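Local coordinates for protein putative oxidoreductase (Jannaschia sp., PDB 3C24) that probably catalyses a nicotinamide-dependent redox reaction through a Rossmann-type nucleotide-binding domain joined to a largely helical C-terminal region, at residues P135-D140 with G144-A149; P127-E132 with H231-I236; G108-P111 with T117-I120; L100-P105 with I189-L194. All blocks are in the same frame, centred on the assembly; numbering follows the deposited sequence.

Contact 1: residues P135-D140 with G144-A149; sequences PAARTD and GIAKQA
Asp140 OD2 is gripped by two successive backbone amides of the segment 144-149. Ala146 N comes in at 2.8 Å from OD2, with an N-H...O angle of 160°, and uses the anti lone pair, on the side away from OD1. Ile145 N lies 2.9 Å from the same OD2 but reaches it from above, 41° out of the carboxylate plane, so the two donors approach the oxygen from clearly different directions. OD1 in turn accepts from the amides of His142 and Gly143, in the turn between the segments. The carboxylate can reach into this turn because CG stands anti to the Asp140 backbone N (chi1 176°), and the Asp140 N itself bonds to Ala137 O at 3.1 Å just beyond the end of helix 135-138. The apolar part of the contact gathers on Ala137, whose CB lies 4.0 Å from Ile145 CG2 and 4.3 Å from Ala146 CB. Separately, the Ala146 CB methyl sits against a carbonyl, 3.4 Å from Ala137 O. The end of helix 135-138 is thus folded back, across a three-residue turn, on the residues leading into strand 148-156. With an alanine at Asp140, the amides of Ile145 and Ala146 would probably be left without their shared acceptor and the turn less firmly tied to the helix end. Four N-H groups directed at one buried carboxylate imply a site that is likely to stabilise its negative charge.

Contact 2: residues P127-E132 with H231-I236; sequences PLFNDE and HLNVEI
Phe129 reaches from the loop 127-132 across to helix 221-239, where its ring meets Asn233 and Ile236. Its CB points toward the helix, and CG stands anti to the carbonyl carbon (chi1 -52°), which sets the ring with CE1 near Asn233 and CE2 near Ile236. Along one side of the ring CD1 is still 4.1 Å from Asn233 OD1. In the conformer described, one of two modelled for both Leu128 and Phe129, CE1 comes to 3.1 Å from that oxygen, a value that carries no weight for its shortness. Because OD1 lies at the ring edge, near the ring plane, it faces the C-H of CE1; the ring and amide planes are 41° apart. At the tip, CZ is 3.7 Å from the backbone Asn233 O. On the other side, CE2 touches Ile236 CG2 at 3.8 Å. Leu128 CG covers the centre of one ring face, and Leu128 CD2 meets Ile236 CG2 at 3.9 Å, the two side chains crossing at about a right angle. The amide nitrogen Asn233 ND2 donates to Pro126 O of the second subunit, whose Tyr141 also meets the Phe129 ring edge-to-face. Within the loop, Asn130 ND2 bonds to Pro127 O at 3.0 Å, almost straight (174°), and Asn130 OD1 accepts from Glu132 N at 3.0 Å, on a lone pair in the carbonyl plane. Asn130 to Glu132 thereby form an Asx turn within the loop, which is set against helix 221-239 beside the second subunit.

Contact 3: residues G108-P111 with T117-I120; sequences GVMP and TYFI
In the Rossmann-type domain, the connection from helix 103-107 to strand 117-123 is pinned to that strand through Tyr118. The helix closes in a Schellman motif at Gly108, whose positive phi of 86° would push a CB against the preceding carbonyl oxygen. Beyond it, the selenomethionine Met110 and Pro111 receive Tyr118, whose CB is directed toward the loop and whose ring reaches it. Met110 meets the ring at two places: CE, brought back by bends at chi2 and chi3, lies 3.6 Å from Tyr118 CE1, while CB is 3.9 Å from Tyr118 CZ. The Met110 side chain also packs on Ile80 and Ala84 of helix 77-87, so it bridges that helix and the Tyr118 ring. Pro111 stands at about a right angle to the tyrosine, its CD 3.4 Å from Tyr118 OH. The polar link is a single hydrogen bond, from the phenol to the backbone carbonyl of Pro111, whose nitrogen has no hydrogen to offer. Tyr118 OH to Pro111 O measures 2.6 Å, with a C=O...donor angle of 135° and the hydroxyl tilted 16° from the carbonyl plane.

Contact 4: residues L100-P105 with I189-L194; sequences LDAAAP and ILEPGL
Ala102 and Glu191 bring the two backbones nearest, their CA atoms 6.8 Å apart, where helix 184-217 is kinked at a cis peptide before Pro192 and widened into a pi-type turn closed by Leu194 N to Ile189 O at 2.7 Å. Across this approach Ala102 N donates to Glu191 OE2 at 2.8 Å, nearly straight at 175°, meeting the carboxylate on its syn side but 26° out of its plane. Glu191 reaches there with CG between its backbone N and carbonyl carbon (chi1 63°) and a bend at chi2. Its OE1 then faces Asp101, 2.8 Å from OD1 and 2.9 Å from OD2, the two carboxylates being perpendicular; this is a close meeting of acceptors, with Asp77 also near Asp101 OD2. Asp101 OD1 makes a capping bond, accepting through its anti lone pair from Ala103 N at 2.8 Å, in the turn that leads into helix 103-107. Replacing Asp101 by valine would probably leave that Ala103 amide without its cap and Glu191 OE1 facing an apolar branch. The loop after strand 96-99 thus joins helix 184-217, a junction that in related Rossmann-type dehydrogenases probably lies near the cofactor site.

Overall arrangement
From the N terminus, contact 4 opens first, at 100-105, just after strand 96-99. Contact 3 (108-111 with 117-120) closes a short loop nested within it and touches it, Met110 and Ile120 packing on Pro105. Contact 2 opens at 127-132, and contact 1, nested in the loops of both contact 2 and contact 4, joins helix 135-138 to the start of strand 148-156; the Lys147–Glu132 salt bridge links it to contact 2. Contact 4 closes on helix 184-217 before contact 2 closes at 231-236, so these two cross. Contacts 3 and 4 tie the Rossmann-type sheet to its loops and the long helix; contact 2 ties the loop after strand 117-123 to helix 221-239. Contacts 1, 2 and 4 touch the second subunit.

Contact 1: residues P135-D140 with G144-A149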
loop_
_atom_site.group_PDB
_atom_site.type_symbol
_atom_site.label_atom_id
_atom_site.label_comp_id
_atom_site.label_asym_id
_atom_site.label_seq_id
_atom_site.Cartn_x
_atom_site.Cartn_y
_atom_site.Cartn_z
ATOM N N PRO A 135 -8.679 12.384 14.038
ATOM C CA PRO A 135 -8.263 12.672 12.673
ATOM C C PRO A 135 -6.768 12.922 12.457
ATOM O O PRO A 135 -6.244 12.585 11.397
ATOM C CB PRO A 135 -9.054 13.924 12.315
ATOM C CG PRO A 135 -9.804 14.269 13.440
ATOM C CD PRO A 135 -9.736 13.282 14.500
ATOM N N ALA A 136 -6.107 13.464 13.475
ATOM C CA ALA A 136 -4.685 13.788 13.375
ATOM C C ALA A 136 -3.881 12.488 13.401
ATOM O O ALA A 136 -2.799 12.383 12.808
ATOM C CB ALA A 136 -4.239 14.695 14.501
ATOM N N ALA A 137 -4.463 11.474 14.031
ATOM C CA ALA A 137 -3.870 10.137 14.089
ATOM C C ALA A 137 -4.042 9.408 12.725
ATOM O O ALA A 137 -3.138 8.734 12.212
ATOM C CB ALA A 137 -4.503 9.303 15.224
ATOM N N ARG A 138 -5.215 9.591 12.126
ATOM C CA ARG A 138 -5.524 8.940 10.865
ATOM C C ARG A 138 -4.645 9.421 9.730
ATOM O O ARG A 138 -4.409 8.648 8.815
ATOM C CB ARG A 138 -6.995 9.071 10.486
ATOM C CG ARG A 138 -7.882 8.331 11.488
ATOM C CD ARG A 138 -9.340 8.299 11.052
ATOM N NE ARG A 138 -9.501 7.325 9.973
ATOM C CZ ARG A 138 -10.657 6.974 9.458
ATOM N NH1 ARG A 138 -11.769 7.493 9.941
ATOM N NH2 ARG A 138 -10.693 6.054 8.514
ATOM N N THR A 139 -4.169 10.656 9.811
ATOM C CA THR A 139 -3.287 11.232 8.791
ATOM C C THR A 139 -1.858 11.336 9.286
ATOM O O THR A 139 -1.024 12.001 8.687
ATOM C CB THR A 139 -3.776 12.606 8.285
ATOM O OG1 THR A 139 -3.891 13.538 9.377
ATOM C CG2 THR A 139 -5.147 12.452 7.561
ATOM N N ASP A 140 -1.580 10.607 10.356
ATOM C CA ASP A 140 -0.203 10.458 10.852
ATOM C C ASP A 140 0.472 9.248 10.220
ATOM O O ASP A 140 0.301 8.111 10.660
ATOM C CB ASP A 140 -0.153 10.340 12.380
ATOM C CG ASP A 140 1.252 10.091 12.877
ATOM O OD1 ASP A 140 2.196 10.395 12.098
ATOM O OD2 ASP A 140 1.407 9.537 13.994
ATOM N N GLY A 144 4.110 9.273 16.164
ATOM C CA GLY A 144 4.075 10.322 17.166
ATOM C C GLY A 144 2.675 10.682 17.601
ATOM O O GLY A 144 2.493 11.314 18.662
ATOM N N ILE A 145 1.677 10.310 16.788
ATOM C CA ILE A 145 0.231 10.546 17.115
ATOM C C ILE A 145 -0.504 9.209 17.073
ATOM O O ILE A 145 -1.097 8.776 18.070
ATOM C CB ILE A 145 -0.444 11.587 16.230
ATOM C CG1 ILE A 145 0.402 12.881 16.242
ATOM C CG2 ILE A 145 -1.856 11.858 16.792
ATOM C CD1 ILE A 145 0.015 13.896 15.214
ATOM N N ALA A 146 -0.397 8.555 15.910
ATOM C CA ALA A 146 -0.930 7.196 15.705
ATOM C C ALA A 146 0.018 6.181 16.309
ATOM O O ALA A 146 1.220 6.391 16.335
ATOM C CB ALA A 146 -1.154 6.892 14.201
ATOM N N LYS A 147 -0.549 5.079 16.789
ATOM C CA LYS A 147 0.222 3.985 17.401
ATOM C C LYS A 147 1.112 3.348 16.318
ATOM O O LYS A 147 0.713 3.213 15.165
ATOM C CB LYS A 147 -0.703 2.917 18.008
ATOM C CG LYS A 147 -1.613 3.383 19.135
ATOM C CD LYS A 147 -2.538 2.256 19.573
ATOM C CE LYS A 147 -3.630 1.943 18.554
ATOM N NZ LYS A 147 -4.532 3.123 18.279
ATOM N N GLN A 148 2.307 2.908 16.723
ATOM C CA GLN A 148 3.225 2.217 15.824
ATOM C C GLN A 148 4.107 1.306 16.631
ATOM O O GLN A 148 4.253 1.492 17.837
ATOM C CB GLN A 148 4.125 3.212 15.091
ATOM C CG GLN A 148 5.180 3.887 16.001
ATOM C CD GLN A 148 6.094 4.817 15.212
ATOM O OE1 GLN A 148 6.438 4.545 14.056
ATOM N NE2 GLN A 148 6.506 5.927 15.833
ATOM N N ALA A 149 4.687 0.347 15.942
ATOM C CA ALA A 149 5.749 -0.483 16.503
ATOM C C ALA A 149 7.118 0.178 16.137
ATOM O O ALA A 149 7.209 1.044 15.262
ATOM C CB ALA A 149 5.677 -1.905 15.884
#

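Contact 2: residues P127-E132 with H231-I236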
loop_
_atom_site.group_PDB
_atom_site.type_symbol
_atom_site.label_atom_id
_atom_site.label_comp_id
_atom_site.label_asym_id
_atom_site.label_seq_id
_atom_site.Cartn_x
_atom_site.Cartn_y
_atom_site.Cartn_z
ATOM N N PRO A 127 0.808 1.569 11.094
ATOM C CA PRO A 127 0.415 0.654 10.023
ATOM C C PRO A 127 -0.671 1.137 9.084
ATOM O O PRO A 127 -1.532 1.931 9.445
ATOM C CB PRO A 127 -0.136 -0.535 10.772
ATOM C CG PRO A 127 -0.596 -0.027 12.109
ATOM C CD PRO A 127 0.352 1.147 12.423
ATOM N N LEU A 128 -0.461 0.746 7.828
ATOM C CA LEU A 128 -1.316 1.061 6.676
ATOM C C LEU A 128 -2.793 0.870 6.999
ATOM O O LEU A 128 -3.580 1.736 6.700
ATOM C CB LEU A 128 -0.889 0.260 5.424
ATOM C CG LEU A 128 -1.714 0.594 4.162
ATOM C CD1 LEU A 128 -1.559 2.039 3.736
ATOM C CD2 LEU A 128 -1.294 -0.357 3.038
ATOM N N PHE A 129 -3.158 -0.269 7.546
ATOM C CA PHE A 129 -4.526 -0.498 8.017
ATOM C C PHE A 129 -4.515 -0.379 9.536
ATOM O O PHE A 129 -3.671 -0.982 10.186
ATOM C CB PHE A 129 -5.037 -1.876 7.537
ATOM C CG PHE A 129 -4.887 -2.094 6.027
ATOM C CD1 PHE A 129 -5.631 -1.341 5.117
ATOM C CD2 PHE A 129 -4.034 -3.058 5.515
ATOM C CE1 PHE A 129 -5.498 -1.524 3.728
ATOM C CE2 PHE A 129 -3.895 -3.241 4.115
ATOM C CZ PHE A 129 -4.634 -2.475 3.231
ATOM N N ASN A 130 -5.339 0.522 10.073
ATOM C CA ASN A 130 -5.411 0.748 11.497
ATOM C C ASN A 130 -6.818 1.119 11.941
ATOM O O ASN A 130 -7.712 1.305 11.148
ATOM C CB ASN A 130 -4.423 1.843 11.838
ATOM C CG ASN A 130 -4.775 3.133 11.177
ATOM O OD1 ASN A 130 -5.747 3.803 11.532
ATOM N ND2 ASN A 130 -4.005 3.482 10.154
ATOM N N ASP A 131 -6.947 1.183 13.254
ATOM C CA ASP A 131 -8.179 1.497 13.968
ATOM C C ASP A 131 -8.250 2.906 14.502
ATOM O O ASP A 131 -9.087 3.189 15.333
ATOM C CB ASP A 131 -8.292 0.609 15.221
ATOM C CG ASP A 131 -7.108 0.802 16.218
ATOM O OD1 ASP A 131 -6.126 1.546 15.940
ATOM O OD2 ASP A 131 -7.128 0.162 17.304
ATOM N N GLU A 132 -7.370 3.768 14.066
ATOM C CA GLU A 132 -7.329 5.132 14.607
ATOM C C GLU A 132 -8.586 5.889 14.262
ATOM O O GLU A 132 -9.157 5.718 13.200
ATOM C CB GLU A 132 -6.137 5.904 14.104
ATOM C CG GLU A 132 -4.795 5.223 14.413
ATOM C CD GLU A 132 -4.294 5.348 15.820
ATOM O OE1 GLU A 132 -4.868 6.144 16.596
ATOM O OE2 GLU A 132 -3.321 4.618 16.126
ATOM N N HIS A 231 -6.821 -0.561 -5.967
ATOM C CA HIS A 231 -6.258 -1.877 -6.103
ATOM C C HIS A 231 -5.173 -2.164 -5.089
ATOM O O HIS A 231 -5.014 -3.283 -4.638
ATOM C CB HIS A 231 -5.882 -2.163 -7.539
ATOM C CG HIS A 231 -7.067 -2.579 -8.330
ATOM N ND1 HIS A 231 -8.067 -1.700 -8.714
ATOM C CD2 HIS A 231 -7.484 -3.814 -8.718
ATOM C CE1 HIS A 231 -9.023 -2.373 -9.336
ATOM N NE2 HIS A 231 -8.705 -3.657 -9.341
ATOM N N LEU A 232 -4.443 -1.127 -4.699
ATOM C CA LEU A 232 -3.435 -1.302 -3.661
ATOM C C LEU A 232 -4.135 -1.654 -2.356
ATOM O O LEU A 232 -3.673 -2.482 -1.570
ATOM C CB LEU A 232 -2.530 -0.053 -3.500
ATOM C CG LEU A 232 -1.507 0.108 -4.626
ATOM C CD1 LEU A 232 -0.755 1.426 -4.411
ATOM C CD2 LEU A 232 -0.554 -1.067 -4.695
ATOM N N ASN A 233 -5.274 -1.047 -2.142
ATOM C CA ASN A 233 -6.092 -1.314 -0.946
ATOM C C ASN A 233 -6.476 -2.787 -0.877
ATOM O O ASN A 233 -6.144 -3.505 0.058
ATOM C CB ASN A 233 -7.329 -0.481 -0.959
ATOM C CG ASN A 233 -8.074 -0.487 0.378
ATOM O OD1 ASN A 233 -7.459 -0.616 1.479
ATOM N ND2 ASN A 233 -9.392 -0.336 0.313
ATOM N N VAL A 234 -7.148 -3.251 -1.901
ATOM C CA VAL A 234 -7.597 -4.641 -1.876
ATOM C C VAL A 234 -6.437 -5.653 -1.963
ATOM O O VAL A 234 -6.493 -6.665 -1.275
ATOM C CB VAL A 234 -8.668 -4.903 -2.974
ATOM C CG1 VAL A 234 -8.081 -5.047 -4.334
ATOM C CG2 VAL A 234 -9.493 -6.141 -2.623
ATOM N N GLU A 235 -5.397 -5.383 -2.771
ATOM C CA GLU A 235 -4.325 -6.350 -2.956
ATOM C C GLU A 235 -3.429 -6.439 -1.736
ATOM O O GLU A 235 -3.113 -7.547 -1.312
ATOM C CB GLU A 235 -3.528 -6.051 -4.222
ATOM C CG GLU A 235 -4.369 -6.142 -5.489
ATOM C CD GLU A 235 -3.609 -5.948 -6.763
ATOM O OE1 GLU A 235 -2.372 -5.929 -6.726
ATOM O OE2 GLU A 235 -4.281 -5.815 -7.833
ATOM N N ILE A 236 -3.092 -5.298 -1.113
ATOM C CA ILE A 236 -2.265 -5.360 0.103
ATOM C C ILE A 236 -3.067 -6.023 1.198
ATOM O O ILE A 236 -2.563 -6.850 1.957
ATOM C CB ILE A 236 -1.708 -3.948 0.513
ATOM C CG1 ILE A 236 -0.817 -3.411 -0.599
ATOM C CG2 ILE A 236 -0.966 -4.051 1.858
ATOM C CD1 ILE A 236 -0.343 -1.919 -0.444
#

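Contact 3: residues G108-P111 with T117-I120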
loop_
_atom_site.group_PDB
_atom_site.type_symbol
_atom_site.label_atom_id
_atom_site.label_comp_id
_atom_site.label_asym_id
_atom_site.label_seq_id
_atom_site.Cartn_x
_atom_site.Cartn_y
_atom_site.Cartn_z
ATOM N N GLY A 108 29.795 1.266 8.684
ATOM C CA GLY A 108 31.042 1.127 9.404
ATOM C C GLY A 108 31.785 2.424 9.663
ATOM O O GLY A 108 33.000 2.413 9.893
ATOM N N VAL A 109 31.042 3.514 9.715
ATOM C CA VAL A 109 31.649 4.853 9.867
ATOM C C VAL A 109 31.574 5.418 11.261
ATOM O O VAL A 109 32.085 6.504 11.509
ATOM C CB VAL A 109 31.066 5.865 8.830
ATOM C CG1 VAL A 109 31.264 5.316 7.421
ATOM C CG2 VAL A 109 29.604 6.151 9.043
HETATM N N MSE A 110 30.965 4.688 12.189
HETATM C CA MSE A 110 30.911 5.162 13.599
HETATM C C MSE A 110 32.301 5.101 14.202
HETATM O O MSE A 110 33.053 4.141 13.963
HETATM C CB MSE A 110 29.914 4.370 14.471
HETATM C CG MSE A 110 28.479 4.384 13.955
HETATM SE SE MSE A 110 27.752 6.192 13.731
HETATM C CE MSE A 110 27.637 6.644 15.527
ATOM N N PRO A 111 32.687 6.136 14.969
ATOM C CA PRO A 111 34.031 6.073 15.529
ATOM C C PRO A 111 34.182 4.932 16.469
ATOM O O PRO A 111 33.240 4.554 17.144
ATOM C CB PRO A 111 34.158 7.381 16.319
ATOM C CG PRO A 111 33.042 8.215 15.937
ATOM C CD PRO A 111 31.988 7.381 15.303
ATOM N N THR A 117 28.307 3.140 24.672
ATOM C CA THR A 117 27.260 2.308 24.107
ATOM C C THR A 117 26.733 2.965 22.852
ATOM O O THR A 117 26.555 4.183 22.816
ATOM C CB THR A 117 26.095 2.183 25.112
ATOM O OG1 THR A 117 26.507 1.388 26.231
ATOM C CG2 THR A 117 24.823 1.594 24.455
ATOM N N TYR A 118 26.525 2.155 21.832
ATOM C CA TYR A 118 25.833 2.566 20.611
ATOM C C TYR A 118 24.545 1.789 20.576
ATOM O O TYR A 118 24.530 0.549 20.669
ATOM C CB TYR A 118 26.667 2.255 19.339
ATOM C CG TYR A 118 27.816 3.184 19.054
ATOM C CD1 TYR A 118 27.639 4.525 18.972
ATOM C CD2 TYR A 118 29.057 2.671 18.680
ATOM C CE1 TYR A 118 28.708 5.362 18.664
ATOM C CE2 TYR A 118 30.123 3.503 18.378
ATOM C CZ TYR A 118 29.950 4.827 18.345
ATOM O OH TYR A 118 31.033 5.622 17.996
ATOM N N PHE A 119 23.464 2.541 20.449
ATOM C CA PHE A 119 22.118 2.019 20.397
ATOM C C PHE A 119 21.466 2.610 19.165
ATOM O O PHE A 119 21.538 3.806 18.950
ATOM C CB PHE A 119 21.360 2.406 21.659
ATOM C CG PHE A 119 20.005 1.744 21.784
ATOM C CD1 PHE A 119 18.877 2.297 21.188
ATOM C CD2 PHE A 119 19.839 0.604 22.524
ATOM C CE1 PHE A 119 17.647 1.671 21.293
ATOM C CE2 PHE A 119 18.610 0.008 22.621
ATOM C CZ PHE A 119 17.518 0.562 22.022
ATOM N N ILE A 120 20.816 1.743 18.415
ATOM C CA ILE A 120 20.093 2.102 17.154
ATOM C C ILE A 120 18.608 1.862 17.335
ATOM O O ILE A 120 18.168 0.796 17.762
ATOM C CB ILE A 120 20.594 1.340 15.906
ATOM C CG1 ILE A 120 22.114 1.283 15.846
ATOM C CG2 ILE A 120 19.995 1.985 14.679
ATOM C CD1 ILE A 120 22.617 0.340 14.739
#

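Contact 4: residues L100-P105 with I189-L194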
loop_
_atom_site.group_PDB
_atom_site.type_symbol
_atom_site.label_atom_id
_atom_site.label_comp_id
_atom_site.label_asym_id
_atom_site.label_seq_id
_atom_site.Cartn_x
_atom_site.Cartn_y
_atom_site.Cartn_z
ATOM N N LEU A 100 19.444 7.029 15.056
ATOM C CA LEU A 100 18.065 6.835 14.631
ATOM C C LEU A 100 17.909 6.132 13.288
ATOM O O LEU A 100 16.820 6.163 12.685
ATOM C CB LEU A 100 17.372 8.213 14.588
ATOM C CG LEU A 100 17.436 9.063 15.875
ATOM C CD1 LEU A 100 16.611 10.391 15.800
ATOM C CD2 LEU A 100 17.011 8.214 17.071
ATOM N N ASP A 101 18.998 5.571 12.791
ATOM C CA ASP A 101 19.036 4.896 11.510
ATOM C C ASP A 101 20.266 4.013 11.460
ATOM O O ASP A 101 21.337 4.395 11.918
ATOM C CB ASP A 101 19.063 5.927 10.376
ATOM C CG ASP A 101 18.781 5.305 9.011
ATOM O OD1 ASP A 101 19.581 4.485 8.490
ATOM O OD2 ASP A 101 17.749 5.661 8.423
ATOM N N ALA A 102 20.091 2.807 10.945
ATOM C CA ALA A 102 21.193 1.857 10.853
ATOM C C ALA A 102 22.223 2.147 9.771
ATOM O O ALA A 102 23.222 1.446 9.708
ATOM C CB ALA A 102 20.665 0.403 10.619
ATOM N N ALA A 103 21.951 3.113 8.887
ATOM C CA ALA A 103 22.851 3.343 7.762
ATOM C C ALA A 103 24.316 3.602 8.137
ATOM O O ALA A 103 25.204 2.860 7.730
ATOM C CB ALA A 103 22.291 4.500 6.839
ATOM N N ALA A 104 24.574 4.651 8.906
ATOM C CA ALA A 104 25.982 4.961 9.279
ATOM C C ALA A 104 26.637 3.827 10.069
ATOM O O ALA A 104 27.748 3.413 9.781
ATOM C CB ALA A 104 26.076 6.317 10.033
ATOM N N PRO A 105 25.946 3.283 11.070
ATOM C CA PRO A 105 26.445 2.155 11.840
ATOM C C PRO A 105 26.839 0.995 10.947
ATOM O O PRO A 105 27.940 0.453 11.069
ATOM C CB PRO A 105 25.221 1.805 12.681
ATOM C CG PRO A 105 24.699 3.113 12.969
ATOM C CD PRO A 105 24.699 3.781 11.660
ATOM N N ILE A 189 19.125 -4.671 7.444
ATOM C CA ILE A 189 18.328 -5.440 6.446
ATOM C C ILE A 189 16.930 -4.873 6.316
ATOM O O ILE A 189 16.334 -4.831 5.231
ATOM C CB ILE A 189 18.322 -6.973 6.775
ATOM C CG1 ILE A 189 19.741 -7.549 6.599
ATOM C CG2 ILE A 189 17.287 -7.740 5.895
ATOM C CD1 ILE A 189 19.938 -8.989 7.137
ATOM N N LEU A 190 16.398 -4.437 7.452
ATOM C CA LEU A 190 15.058 -3.826 7.475
ATOM C C LEU A 190 15.125 -2.442 6.821
ATOM O O LEU A 190 14.279 -2.087 6.000
ATOM C CB LEU A 190 14.491 -3.772 8.876
ATOM C CG LEU A 190 14.116 -5.098 9.537
ATOM C CD1 LEU A 190 13.625 -4.864 10.983
ATOM C CD2 LEU A 190 13.043 -5.842 8.743
ATOM N N GLU A 191 16.128 -1.662 7.203
ATOM C CA GLU A 191 16.366 -0.337 6.630
ATOM C C GLU A 191 17.875 -0.090 6.635
ATOM O O GLU A 191 18.450 -0.025 7.681
ATOM C CB GLU A 191 15.601 0.737 7.387
ATOM C CG GLU A 191 15.988 0.904 8.805
ATOM C CD GLU A 191 17.041 1.995 9.038
ATOM O OE1 GLU A 191 17.387 2.772 8.122
ATOM O OE2 GLU A 191 17.496 2.053 10.173
ATOM N N PRO A 192 18.475 0.127 5.465
ATOM C CA PRO A 192 17.787 0.415 4.194
ATOM C C PRO A 192 17.265 -0.725 3.303
ATOM O O PRO A 192 16.632 -0.462 2.290
ATOM C CB PRO A 192 18.865 1.198 3.432
ATOM C CG PRO A 192 20.170 0.537 3.924
ATOM C CD PRO A 192 19.941 0.311 5.362
ATOM N N GLY A 193 17.450 -1.969 3.700
ATOM C CA GLY A 193 17.066 -3.089 2.860
ATOM C C GLY A 193 15.621 -3.200 2.458
ATOM O O GLY A 193 15.217 -2.904 1.326
ATOM N N LEU A 194 14.808 -3.539 3.430
ATOM C CA LEU A 194 13.405 -3.759 3.136
ATOM C C LEU A 194 12.721 -2.445 2.758
ATOM O O LEU A 194 11.984 -2.360 1.782
ATOM C CB LEU A 194 12.744 -4.480 4.323
ATOM C CG LEU A 194 11.424 -5.180 4.167
ATOM C CD1 LEU A 194 11.562 -6.360 3.173
ATOM C CD2 LEU A 194 10.966 -5.585 5.608
#